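Side-chain contact in L-lactate dehydrogenase (Trichomonas vaginalis, PDB 4UUL), which is a lactate/malate dehydrogenase that probably reduces 2-oxoacids such as pyruvate or oxaloacetate with NADH: residues Q250-K253 against A254-F257. The protein carries 1 engineered substitution. Residues are numbered along the deposited sequence; the frame is centred on the assembly and turned at random.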
loop_
_atom_site.group_PDB
_atom_site.type_symbol
_atom_site.label_atom_id
_atom_site.label_comp_id
_atom_site.label_asym_id
_atom_site.label_seq_id
_atom_site.Cartn_x
_atom_site.Cartn_y
_atom_site.Cartn_z
ATOM N N GLN B 250 -1.715 -9.357 6.929
ATOM C CA GLN B 250 -1.095 -9.943 8.110
ATOM C C GLN B 250 -1.764 -11.290 8.488
ATOM O O GLN B 250 -1.110 -12.311 8.715
ATOM C CB GLN B 250 -1.221 -8.958 9.264
ATOM C CG GLN B 250 -0.624 -9.441 10.569
ATOM C CD GLN B 250 -0.529 -8.346 11.587
ATOM O OE1 GLN B 250 -1.210 -7.299 11.489
ATOM N NE2 GLN B 250 0.303 -8.552 12.584
ATOM N N HIS B 251 -3.087 -11.312 8.481
ATOM C CA HIS B 251 -3.828 -12.527 8.779
ATOM C C HIS B 251 -3.566 -13.579 7.728
ATOM O O HIS B 251 -3.241 -14.729 8.051
ATOM C CB HIS B 251 -5.328 -12.173 8.833
ATOM C CG HIS B 251 -6.262 -13.320 9.076
ATOM N ND1 HIS B 251 -7.243 -13.300 10.040
ATOM C CD2 HIS B 251 -6.449 -14.484 8.385
ATOM C CE1 HIS B 251 -7.954 -14.396 9.970
ATOM N NE2 HIS B 251 -7.513 -15.132 8.962
ATOM N N MET B 252 -3.715 -13.227 6.449
ATOM C CA MET B 252 -3.526 -14.221 5.399
ATOM C C MET B 252 -2.092 -14.768 5.386
ATOM O O MET B 252 -1.903 -15.970 5.200
ATOM C CB MET B 252 -3.917 -13.667 4.044
ATOM C CG MET B 252 -3.940 -14.747 2.943
ATOM S SD MET B 252 -5.273 -15.943 3.110
ATOM C CE MET B 252 -6.626 -14.996 2.366
ATOM N N LYS B 253 -1.092 -13.913 5.559
ATOM C CA LYS B 253 0.276 -14.383 5.547
ATOM C C LYS B 253 0.539 -15.360 6.693
ATOM O O LYS B 253 1.207 -16.391 6.510
ATOM C CB LYS B 253 1.213 -13.165 5.606
ATOM C CG LYS B 253 2.671 -13.511 5.316
ATOM C CD LYS B 253 3.538 -12.285 5.377
ATOM C CE LYS B 253 4.961 -12.598 4.994
ATOM N NZ LYS B 253 5.704 -11.319 4.807
ATOM N N ALA B 254 -0.002 -15.053 7.870
ATOM C CA ALA B 254 0.102 -15.969 9.000
ATOM C C ALA B 254 -0.616 -17.302 8.692
ATOM O O ALA B 254 -0.090 -18.371 8.993
ATOM C CB ALA B 254 -0.505 -15.362 10.223
ATOM N N TRP B 255 -1.802 -17.223 8.113
ATOM C CA TRP B 255 -2.584 -18.409 7.766
ATOM C C TRP B 255 -1.861 -19.293 6.768
ATOM O O TRP B 255 -1.938 -20.526 6.817
ATOM C CB TRP B 255 -3.951 -17.979 7.227
ATOM C CG TRP B 255 -4.988 -19.028 7.180
ATOM C CD1 TRP B 255 -4.936 -20.297 7.677
ATOM C CD2 TRP B 255 -6.296 -18.861 6.615
ATOM N NE1 TRP B 255 -6.143 -20.929 7.429
ATOM C CE2 TRP B 255 -6.996 -20.062 6.822
ATOM C CE3 TRP B 255 -6.937 -17.800 5.968
ATOM C CZ2 TRP B 255 -8.313 -20.224 6.411
ATOM C CZ3 TRP B 255 -8.247 -17.955 5.545
ATOM C CH2 TRP B 255 -8.927 -19.170 5.779
ATOM N N LEU B 256 -1.156 -18.675 5.825
ATOM C CA LEU B 256 -0.497 -19.417 4.780
ATOM C C LEU B 256 0.777 -20.102 5.273
ATOM O O LEU B 256 1.013 -21.254 4.882
ATOM C CB LEU B 256 -0.174 -18.517 3.582
ATOM C CG LEU B 256 -1.329 -18.125 2.675
ATOM C CD1 LEU B 256 -0.949 -16.971 1.758
ATOM C CD2 LEU B 256 -1.813 -19.293 1.850
ATOM N N PHE B 257 1.579 -19.412 6.101
ATOM C CA PHE B 257 2.973 -19.814 6.379
ATOM C C PHE B 257 3.321 -19.969 7.843
ATOM O O PHE B 257 4.422 -20.426 8.167
ATOM C CB PHE B 257 3.968 -18.854 5.713
ATOM C CG PHE B 257 3.730 -18.697 4.243
ATOM C CD1 PHE B 257 3.964 -19.761 3.390
ATOM C CD2 PHE B 257 3.238 -17.516 3.721
ATOM C CE1 PHE B 257 3.711 -19.661 2.057
ATOM C CE2 PHE B 257 3.001 -17.413 2.353
ATOM C CZ PHE B 257 3.244 -18.483 1.544
#
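The amide N of W255 donates to the carbonyl O of H251, 2.9 Å away, in a bond bent only modestly at the hydrogen (160°). It is one of four successive i to i+4 bonds; the last two, from L256 N to M252 O and F257 N to K253 O, are more bent as the helix nears its end. H251 and W255 also run side by side, since both carry CG anti to the backbone N. W255 CE3 meets the H251 imidazole at its edge, near its plane, 4.1 Å from H251 NE2, with the two ring planes steeply inclined (79°). That imidazole nitrogen is hydrogen-bonded to S152, which suits a buried histidine.

M252 bends at chi2 and chi3, and its SD comes to 3.8 Å from W255 CE3, an oblique Met-aromatic contact. A flexible, polarisable thioether fits well beside an indole. One turn on, M252 CG packs against L256 CD1 at 3.9 Å. A254 is buried, and its single methyl fits against the helix's own backbone, with A254 CB 3.5 Å from Q250 O. K253 instead extends fully, carrying its ammonium to a salt bridge with E28.

This is the C-terminal end of helix 242-257, wedged between two sheets: M252 packs on strands 82-85 and 124-127 of the Rossmann sheet, while A254 faces strand 265-270. H251 touches both sides, and also L154, a residue that contacts NADH when the cofactor is bound.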